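Local coordinates for cobalamin biosynthesis protein CobN (Mycobacterium tuberculosis, PDB 7C6O) that probably inserts cobalt into the corrin ring during cobalamin biosynthesis, as the large catalytic subunit of cobaltochelatase, at residues G882-G887 with F1075-G1080; G1080-V1085 with Q1091-Y1096; W538-F543 with G582-I587; R213-A218 with R348-A353. All blocks are in the same frame, centred on the assembly; numbering follows the deposited sequence.

Contact 1 (G882-G887 with F1075-G1080)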
# COMPACT_ATOMS: atom_id res chain seq x y z
N GLY A 882 12.71 -3.41 19.50
CA GLY A 882 12.84 -3.08 18.09
C GLY A 882 11.67 -3.68 17.33
O GLY A 882 11.38 -4.87 17.46
N LEU A 883 11.00 -2.85 16.54
CA LEU A 883 9.80 -3.27 15.83
C LEU A 883 9.89 -2.86 14.37
O LEU A 883 10.20 -1.70 14.06
CB LEU A 883 8.54 -2.67 16.46
CG LEU A 883 7.20 -3.08 15.84
CD1 LEU A 883 6.91 -4.55 16.12
CD2 LEU A 883 6.07 -2.19 16.34
N SER A 884 9.61 -3.80 13.47
CA SER A 884 9.52 -3.52 12.05
C SER A 884 8.07 -3.25 11.68
O SER A 884 7.18 -4.02 12.05
CB SER A 884 10.08 -4.68 11.23
OG SER A 884 11.47 -4.84 11.45
N VAL A 885 7.84 -2.16 10.95
CA VAL A 885 6.49 -1.65 10.71
C VAL A 885 6.31 -1.43 9.22
O VAL A 885 7.09 -0.68 8.60
CB VAL A 885 6.23 -0.34 11.48
CG1 VAL A 885 4.89 0.25 11.10
CG2 VAL A 885 6.30 -0.59 12.99
N TRP A 886 5.29 -2.04 8.64
CA TRP A 886 5.03 -1.99 7.21
C TRP A 886 3.74 -1.23 6.91
O TRP A 886 2.79 -1.25 7.70
CB TRP A 886 4.92 -3.39 6.61
CG TRP A 886 6.18 -4.19 6.67
CD1 TRP A 886 7.45 -3.72 6.80
CD2 TRP A 886 6.28 -5.62 6.62
NE1 TRP A 886 8.34 -4.77 6.82
CE2 TRP A 886 7.65 -5.95 6.72
CE3 TRP A 886 5.35 -6.66 6.51
CZ2 TRP A 886 8.11 -7.26 6.70
CZ3 TRP A 886 5.80 -7.96 6.49
CH2 TRP A 886 7.17 -8.26 6.59
N GLY A 887 3.70 -0.59 5.75
CA GLY A 887 2.50 0.12 5.35
C GLY A 887 1.33 -0.81 5.08
O GLY A 887 0.18 -0.50 5.43
N PHE A 1075 12.01 -12.42 6.96
CA PHE A 1075 13.40 -12.64 7.34
C PHE A 1075 14.26 -11.42 7.03
O PHE A 1075 15.23 -11.16 7.75
CB PHE A 1075 13.96 -13.92 6.69
CG PHE A 1075 14.57 -13.73 5.31
CD1 PHE A 1075 15.88 -13.27 5.17
CD2 PHE A 1075 13.86 -14.06 4.17
CE1 PHE A 1075 16.44 -13.11 3.91
CE2 PHE A 1075 14.41 -13.91 2.91
CZ PHE A 1075 15.71 -13.43 2.78
N GLN A 1076 13.90 -10.65 6.01
CA GLN A 1076 14.68 -9.45 5.69
C GLN A 1076 14.61 -8.43 6.81
O GLN A 1076 15.64 -7.92 7.28
CB GLN A 1076 14.18 -8.83 4.39
CG GLN A 1076 14.59 -9.56 3.13
CD GLN A 1076 14.50 -8.66 1.91
OE1 GLN A 1076 15.40 -7.86 1.66
NE2 GLN A 1076 13.41 -8.78 1.16
N TYR A 1077 13.40 -8.10 7.26
CA TYR A 1077 13.22 -7.08 8.28
C TYR A 1077 13.44 -7.64 9.68
O TYR A 1077 14.26 -7.12 10.45
CB TYR A 1077 11.82 -6.46 8.17
CG TYR A 1077 11.69 -5.48 7.03
CD1 TYR A 1077 11.42 -5.91 5.74
CD2 TYR A 1077 11.82 -4.11 7.25
CE1 TYR A 1077 11.30 -5.02 4.70
CE2 TYR A 1077 11.70 -3.21 6.21
CZ TYR A 1077 11.44 -3.67 4.94
OH TYR A 1077 11.32 -2.77 3.91
N HIS A 1078 12.70 -8.70 10.03
CA HIS A 1078 12.79 -9.26 11.37
C HIS A 1078 14.14 -9.94 11.59
O HIS A 1078 14.86 -9.63 12.53
CB HIS A 1078 11.64 -10.25 11.59
CG HIS A 1078 11.44 -10.66 13.01
ND1 HIS A 1078 10.91 -11.88 13.36
CD2 HIS A 1078 11.68 -10.01 14.17
CE1 HIS A 1078 10.83 -11.97 14.67
NE2 HIS A 1078 11.30 -10.84 15.19
N GLY A 1079 14.48 -10.89 10.71
CA GLY A 1079 15.78 -11.53 10.82
C GLY A 1079 16.93 -10.56 10.63
O GLY A 1079 17.96 -10.68 11.29
N GLY A 1080 16.76 -9.59 9.74
CA GLY A 1080 17.80 -8.59 9.55
C GLY A 1080 18.06 -7.77 10.80
O GLY A 1080 19.21 -7.47 11.13
O HOH W 1 13.92 -4.46 10.45
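Tyr1077 reaches from its helix and meets Ser884 of strand 880-885 and Trp886 just beyond its end. Its CB packs on the serine, 3.7 Å from Ser884 OG. With chi1 at -77°, Tyr1077 CG stands opposite the carbonyl carbon, and this turns one ring face to the indole. Tyr1077 CG lies 3.4 Å from Trp886 NE1. Tyr1077 CD1 touches the benzo part of the indole, 3.7 Å from Trp886 CZ2. Further out, Tyr1077 CZ is still 3.8 Å from Trp886 NE1, because that nitrogen sits over the middle of the ring. The pair is a T-shaped stack, indole edge onto phenol face, with planes at 75°. The polar edge of the indole therefore meets a pi face. Tyr1074 and Lys1059 also pack on Trp886, by an edge-to-face and a cation-pi contact. No direct hydrogen bond joins the segments. One water bridges them instead, 2.7 Å from Ser884 OG and donating to Tyr1077 O at 2.7 Å. Trp886 holds the N-cap position of helix 887-893. This is helix-on-sheet packing of an alpha/beta fold: helix 1072-1089 covers the end of strand 880-885, which runs parallel between strands 935-940 and 1056-1061.

Contact 2 (G1080-V1085 with Q1091-Y1096)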
# COMPACT_ATOMS: atom_id res chain seq x y z
N GLY A 1080 16.76 -9.59 9.74
CA GLY A 1080 17.80 -8.59 9.55
C GLY A 1080 18.06 -7.77 10.80
O GLY A 1080 19.21 -7.47 11.13
N MET A 1081 17.00 -7.40 11.52
CA MET A 1081 17.19 -6.70 12.79
C MET A 1081 17.93 -7.58 13.79
O MET A 1081 18.86 -7.12 14.47
CB MET A 1081 15.85 -6.25 13.35
CG MET A 1081 15.95 -5.56 14.71
SD MET A 1081 14.38 -4.88 15.28
CE MET A 1081 14.22 -3.44 14.23
N VAL A 1082 17.53 -8.85 13.90
CA VAL A 1082 18.21 -9.77 14.82
C VAL A 1082 19.69 -9.86 14.50
O VAL A 1082 20.55 -9.77 15.38
CB VAL A 1082 17.54 -11.16 14.78
CG1 VAL A 1082 18.35 -12.16 15.59
CG2 VAL A 1082 16.11 -11.08 15.28
N ALA A 1083 20.02 -10.04 13.21
CA ALA A 1083 21.41 -10.23 12.83
C ALA A 1083 22.23 -8.96 13.06
O ALA A 1083 23.40 -9.03 13.46
CB ALA A 1083 21.50 -10.66 11.36
N THR A 1084 21.64 -7.80 12.81
CA THR A 1084 22.37 -6.54 12.98
C THR A 1084 22.67 -6.28 14.45
O THR A 1084 23.78 -5.86 14.79
CB THR A 1084 21.57 -5.39 12.36
OG1 THR A 1084 21.38 -5.66 10.97
CG2 THR A 1084 22.32 -4.07 12.52
N VAL A 1085 21.70 -6.53 15.33
CA VAL A 1085 21.95 -6.41 16.77
C VAL A 1085 23.03 -7.40 17.20
O VAL A 1085 23.92 -7.06 18.00
CB VAL A 1085 20.65 -6.61 17.56
CG1 VAL A 1085 20.92 -6.60 19.06
CG2 VAL A 1085 19.63 -5.53 17.19
N GLN A 1091 25.71 -10.68 20.75
CA GLN A 1091 24.65 -11.51 21.31
C GLN A 1091 23.35 -11.19 20.59
O GLN A 1091 22.98 -10.02 20.46
CB GLN A 1091 24.50 -11.29 22.81
CG GLN A 1091 23.31 -12.00 23.44
CD GLN A 1091 23.36 -13.50 23.26
OE1 GLN A 1091 24.42 -14.12 23.39
NE2 GLN A 1091 22.22 -14.10 22.95
N ALA A 1092 22.65 -12.22 20.14
CA ALA A 1092 21.36 -12.00 19.51
C ALA A 1092 20.36 -11.52 20.54
O ALA A 1092 20.38 -11.97 21.69
CB ALA A 1092 20.86 -13.28 18.84
N PRO A 1093 19.48 -10.59 20.18
CA PRO A 1093 18.38 -10.23 21.08
C PRO A 1093 17.34 -11.33 21.07
O PRO A 1093 17.36 -12.25 20.26
CB PRO A 1093 17.84 -8.94 20.47
CG PRO A 1093 18.09 -9.11 19.00
CD PRO A 1093 19.38 -9.89 18.88
N ALA A 1094 16.40 -11.23 22.01
CA ALA A 1094 15.20 -12.04 21.90
C ALA A 1094 14.46 -11.67 20.62
O ALA A 1094 14.49 -10.52 20.17
CB ALA A 1094 14.30 -11.84 23.12
N ALA A 1095 13.83 -12.66 20.00
CA ALA A 1095 13.10 -12.46 18.75
C ALA A 1095 11.69 -12.98 18.95
O ALA A 1095 11.48 -14.19 19.10
CB ALA A 1095 13.80 -13.16 17.58
N TYR A 1096 10.71 -12.08 18.97
CA TYR A 1096 9.32 -12.42 19.21
C TYR A 1096 8.48 -12.17 17.98
O TYR A 1096 8.76 -11.27 17.18
CB TYR A 1096 8.73 -11.61 20.37
CG TYR A 1096 9.25 -11.95 21.75
CD1 TYR A 1096 10.17 -12.98 21.95
CD2 TYR A 1096 8.81 -11.25 22.87
CE1 TYR A 1096 10.64 -13.28 23.21
CE2 TYR A 1096 9.28 -11.55 24.13
CZ TYR A 1096 10.19 -12.56 24.30
OH TYR A 1096 10.65 -12.86 25.57
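Gly1080 O accepts two bonds from one residue, four places on in the helix that lays Val1082 and Val1085 against Pro1093. Thr1084 N gives the usual helical bond, and Thr1084 OG1 adds a second at 2.8 Å to Gly1080 O. They come from opposite faces of the carbonyl plane. Across the contact the meeting is apolar, without hydrogen bonds. Val1085 has CG1 anti to the backbone N (chi1 175°), which brings that methyl to the proline ring, 3.6 Å from Pro1093 CD. The same ring carbon rests on the helix backbone, 3.7 Å from Val1082 O. Val1082 splits its branches. Its CG1 faces Pro1093 CD at 4.1 Å and Ala1092 CB slightly further off. Its CG2 meets Ala1095 CB at 3.9 Å, where the strand has begun. At the exposed start of segment 1091-1096, Gln1091 NE2 bonds Ala1092 O at 3.1 Å, in the carbonyl plane on a lone pair. Thr1089 OG1 bonds both Val1085 O and Gln1091 N, tying the last turn of the helix to the loop. The whole is the second half of a beta-alpha-beta crossover, in which helix 1072-1089 turns back into strand 1094-1099, parallel to and beside strand 1056-1061.

Contact 3 (W538-F543 with G582-I587)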
# COMPACT_ATOMS: atom_id res chain seq x y z
N TRP A 538 10.38 -0.57 -25.58
CA TRP A 538 10.00 -1.32 -26.78
C TRP A 538 8.54 -1.75 -26.73
O TRP A 538 7.90 -1.90 -27.77
CB TRP A 538 10.90 -2.54 -26.97
CG TRP A 538 10.40 -3.43 -28.07
CD1 TRP A 538 10.58 -3.25 -29.41
CD2 TRP A 538 9.60 -4.60 -27.92
NE1 TRP A 538 9.95 -4.26 -30.10
CE2 TRP A 538 9.34 -5.10 -29.21
CE3 TRP A 538 9.08 -5.29 -26.81
CZ2 TRP A 538 8.58 -6.25 -29.43
CZ3 TRP A 538 8.33 -6.43 -27.03
CH2 TRP A 538 8.09 -6.90 -28.33
N LEU A 539 7.99 -1.96 -25.52
CA LEU A 539 6.57 -2.26 -25.40
C LEU A 539 5.70 -1.12 -25.91
O LEU A 539 4.55 -1.36 -26.30
CB LEU A 539 6.21 -2.56 -23.95
CG LEU A 539 6.85 -3.78 -23.29
CD1 LEU A 539 6.41 -3.90 -21.84
CD2 LEU A 539 6.51 -5.04 -24.07
N ASP A 540 6.22 0.10 -25.92
CA ASP A 540 5.46 1.29 -26.27
C ASP A 540 5.66 1.60 -27.76
O ASP A 540 6.17 0.78 -28.53
CB ASP A 540 5.89 2.45 -25.39
CG ASP A 540 4.80 3.49 -25.19
OD1 ASP A 540 3.87 3.55 -26.01
OD2 ASP A 540 4.89 4.24 -24.20
N THR A 541 5.23 2.78 -28.17
CA THR A 541 5.53 3.27 -29.51
C THR A 541 6.81 4.10 -29.46
O THR A 541 7.23 4.59 -28.41
CB THR A 541 4.37 4.11 -30.06
OG1 THR A 541 4.03 5.13 -29.12
CG2 THR A 541 3.16 3.23 -30.33
N GLY A 542 7.43 4.25 -30.63
CA GLY A 542 8.61 5.08 -30.73
C GLY A 542 9.73 4.42 -31.49
O GLY A 542 10.26 4.98 -32.46
N PHE A 543 10.12 3.23 -31.06
CA PHE A 543 11.10 2.45 -31.81
C PHE A 543 10.48 1.97 -33.11
O PHE A 543 9.29 1.65 -33.17
CB PHE A 543 11.60 1.28 -30.97
CG PHE A 543 12.36 1.69 -29.73
CD1 PHE A 543 13.07 2.88 -29.70
CD2 PHE A 543 12.36 0.88 -28.60
CE1 PHE A 543 13.77 3.26 -28.56
CE2 PHE A 543 13.06 1.25 -27.46
CZ PHE A 543 13.76 2.45 -27.45
N GLY A 582 6.03 5.45 -18.92
CA GLY A 582 5.49 6.48 -19.80
C GLY A 582 3.98 6.60 -19.69
O GLY A 582 3.41 6.57 -18.60
N ASP A 583 3.33 6.73 -20.85
CA ASP A 583 1.88 6.87 -20.93
C ASP A 583 1.15 5.53 -20.98
O ASP A 583 -0.08 5.52 -21.14
CB ASP A 583 1.49 7.69 -22.17
CG ASP A 583 1.98 9.12 -22.11
OD1 ASP A 583 2.19 9.64 -20.99
OD2 ASP A 583 2.14 9.74 -23.18
N LEU A 584 1.86 4.41 -20.85
CA LEU A 584 1.23 3.10 -21.04
C LEU A 584 0.21 2.80 -19.96
O LEU A 584 0.55 2.83 -18.77
CB LEU A 584 2.30 2.01 -21.05
CG LEU A 584 3.17 1.86 -22.29
CD1 LEU A 584 4.34 0.94 -22.00
CD2 LEU A 584 2.34 1.33 -23.46
N PRO A 585 -1.05 2.51 -20.31
CA PRO A 585 -2.00 2.05 -19.30
C PRO A 585 -1.53 0.75 -18.67
O PRO A 585 -1.01 -0.14 -19.36
CB PRO A 585 -3.30 1.86 -20.09
CG PRO A 585 -3.14 2.73 -21.31
CD PRO A 585 -1.67 2.68 -21.63
N LEU A 586 -1.69 0.65 -17.36
CA LEU A 586 -1.24 -0.52 -16.59
C LEU A 586 -2.42 -1.11 -15.84
O LEU A 586 -3.03 -0.44 -15.00
CB LEU A 586 -0.11 -0.14 -15.63
CG LEU A 586 0.39 -1.22 -14.67
CD1 LEU A 586 0.94 -2.42 -15.44
CD2 LEU A 586 1.46 -0.66 -13.73
N ILE A 587 -2.74 -2.36 -16.15
CA ILE A 587 -3.81 -3.11 -15.49
C ILE A 587 -3.16 -4.23 -14.70
O ILE A 587 -2.30 -4.94 -15.22
CB ILE A 587 -4.82 -3.65 -16.52
CG1 ILE A 587 -5.40 -2.48 -17.33
CG2 ILE A 587 -5.92 -4.44 -15.83
CD1 ILE A 587 -6.01 -2.90 -18.65
O HOH W 2 4.66 6.90 -23.46
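Leu539 makes the first touch, a loose one: its CB lies 4.4 Å from Leu584 CD1. Asp540 follows and carries most of the contact. Its CG is swung away from the backbone N (chi1 -153°), and the carboxylate comes alongside the branched end of Leu584. The two side chains run past each other in opposite directions. Asp540 OD2 is 3.5 Å from Leu584 CG, and Asp540 CG is 3.7 Å from Leu584 CD2. A charged group thus lies against a leucine, with its oxygens satisfied by other partners. Asp540 OD2 accepts from a water at 2.8 Å. The same water accepts from Asp583 N at 2.9 Å, so it links the two segments where no direct hydrogen bond does. Asp540 OD2 also pairs with Arg537, and Asp540 OD1 with Arg355, both as salt bridges. The next residue in the chain closes back on the aspartate. Thr541 N donates to Asp540 OD1 at 2.7 Å with an N-H...O angle of 149°, on the anti side and 31° out of the carboxylate plane. Two arginines and a backbone N-H probably favour the ionised acid and fix its rotation. Asp583 turns its own charge to Arg348. The contact joins the chain leaving helix 530-539 to the loop between helix 576-581 and strand 586-591. Helix 343-361 lies beside it, bringing Arg355 onto Thr541, Asp583 and Leu584, while strand 503-507 packs on Leu539 and strand 551-555 on Leu584.

Contact 4 (R213-A218 with R348-A353)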
# COMPACT_ATOMS: atom_id res chain seq x y z
N ARG A 213 -3.90 22.44 -23.78
CA ARG A 213 -2.98 22.44 -24.91
C ARG A 213 -2.23 21.12 -25.02
O ARG A 213 -1.98 20.63 -26.13
CB ARG A 213 -2.01 23.61 -24.80
CG ARG A 213 -2.67 24.97 -24.97
CD ARG A 213 -1.67 26.10 -24.92
NE ARG A 213 -2.32 27.40 -25.02
CZ ARG A 213 -1.68 28.57 -25.03
NH1 ARG A 213 -0.36 28.60 -24.94
NH2 ARG A 213 -2.36 29.70 -25.12
N ALA A 214 -1.87 20.52 -23.88
CA ALA A 214 -1.22 19.22 -23.91
C ALA A 214 -2.15 18.14 -24.45
O ALA A 214 -1.71 17.23 -25.16
CB ALA A 214 -0.71 18.85 -22.51
N ILE A 215 -3.44 18.23 -24.11
CA ILE A 215 -4.43 17.29 -24.65
C ILE A 215 -4.52 17.43 -26.16
O ILE A 215 -4.57 16.43 -26.89
CB ILE A 215 -5.79 17.52 -23.97
CG1 ILE A 215 -5.73 17.07 -22.50
CG2 ILE A 215 -6.90 16.78 -24.72
CD1 ILE A 215 -6.91 17.53 -21.69
N GLU A 216 -4.54 18.67 -26.66
CA GLU A 216 -4.54 18.89 -28.10
C GLU A 216 -3.27 18.36 -28.74
O GLU A 216 -3.32 17.76 -29.82
CB GLU A 216 -4.73 20.38 -28.39
CG GLU A 216 -6.17 20.86 -28.19
CD GLU A 216 -6.29 22.35 -27.94
OE1 GLU A 216 -5.27 22.99 -27.61
OE2 GLU A 216 -7.41 22.88 -28.06
N ASP A 217 -2.11 18.55 -28.09
CA ASP A 217 -0.87 18.01 -28.61
C ASP A 217 -0.92 16.49 -28.73
O ASP A 217 -0.32 15.91 -29.64
CB ASP A 217 0.31 18.42 -27.73
CG ASP A 217 0.60 19.90 -27.79
OD1 ASP A 217 0.05 20.58 -28.68
OD2 ASP A 217 1.36 20.40 -26.93
N ALA A 218 -1.63 15.83 -27.81
CA ALA A 218 -1.82 14.39 -27.86
C ALA A 218 -2.93 13.97 -28.82
O ALA A 218 -3.25 12.78 -28.91
CB ALA A 218 -2.12 13.85 -26.46
N ARG A 348 2.43 14.30 -19.81
CA ARG A 348 2.25 12.98 -19.21
C ARG A 348 0.80 12.77 -18.78
O ARG A 348 0.22 11.70 -19.03
CB ARG A 348 3.20 12.81 -18.02
CG ARG A 348 2.97 11.53 -17.22
CD ARG A 348 3.42 10.28 -17.98
NE ARG A 348 4.88 10.22 -18.12
CZ ARG A 348 5.54 10.31 -19.27
NH1 ARG A 348 4.87 10.46 -20.41
NH2 ARG A 348 6.86 10.25 -19.28
N VAL A 349 0.20 13.76 -18.13
CA VAL A 349 -1.20 13.65 -17.73
C VAL A 349 -2.09 13.55 -18.95
O VAL A 349 -2.98 12.69 -19.03
CB VAL A 349 -1.61 14.83 -16.83
CG1 VAL A 349 -3.10 14.74 -16.50
CG2 VAL A 349 -0.78 14.85 -15.56
N ALA A 350 -1.87 14.43 -19.94
CA ALA A 350 -2.66 14.39 -21.16
C ALA A 350 -2.47 13.07 -21.90
O ALA A 350 -3.44 12.48 -22.40
CB ALA A 350 -2.29 15.57 -22.06
N GLY A 351 -1.22 12.60 -21.99
CA GLY A 351 -0.97 11.34 -22.67
C GLY A 351 -1.65 10.17 -21.99
O GLY A 351 -2.29 9.34 -22.65
N LEU A 352 -1.54 10.10 -20.66
CA LEU A 352 -2.23 9.04 -19.92
C LEU A 352 -3.73 9.08 -20.16
O LEU A 352 -4.36 8.04 -20.35
CB LEU A 352 -1.92 9.16 -18.43
CG LEU A 352 -0.52 8.74 -17.98
CD1 LEU A 352 -0.26 9.20 -16.55
CD2 LEU A 352 -0.37 7.23 -18.09
N ALA A 353 -4.32 10.28 -20.14
CA ALA A 353 -5.76 10.39 -20.33
C ALA A 353 -6.17 9.92 -21.72
O ALA A 353 -7.16 9.19 -21.88
CB ALA A 353 -6.22 11.83 -20.09
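Helix-to-helix packing in an alpha/beta domain brings Ala350 against Ala214 and Ile215. Helix 206-217 lies in the chain between strands 190-196 and 221-227, parallel neighbours in a mixed sheet. Helix 343-361 follows the last strand of that sheet, 337-341. Both helices touch strand 190-196: Ile215 packs on Ile191 and Val193, and Ala353 on Ile191. Where they meet, small side chains let the backbones come close, and the CA atoms of Ile215 and Ala350 are 4.9 Å apart. No hydrogen bond crosses, and the packing is apolar. Ile215 has CG1 opposite its carbonyl carbon (chi1 -69°), and this branch flanks the alanine methyl, with Ile215 CG1 3.8 Å from Ala350 CB. Ala214 offers its own methyl, its CB being 3.7 Å from Ala350 CB. One turn on, Ala218 just follows the helix, with its CB 4.5 Å from Ala350 O. Several charged residues pair outside the contact: Arg213 with Glu209, Glu216 with Arg181, and Arg348 with Asp578. A single methyl therefore makes most of the contact. It presses on the peptide link between two residues of the opposing helix, with Ala350 CB 3.5 Å from both Ala214 C and Ile215 N.

Along the chain, contact 4 closes first, then contact 3, and contacts 1 and 2 come last. They form two groups. Contacts 1 and 2 have centres 11 Å apart, share Gly1080 and helix 1072-1089, and reach one mixed sheet, which holds strands 880-885 and 1094-1099. Met1081 packs on Gly882 between them. Contacts 3 and 4 have centres 15 Å apart but belong to different sheets. Helix 343-361 joins them, since Arg348 NH1 forms a salt bridge to Asp583 OD1 at 2.9 Å. The centres of contacts 2 and 4 are about 52 Å apart, across the centre of the chain. The contacts thus record packing within separate alpha/beta regions of one large subunit.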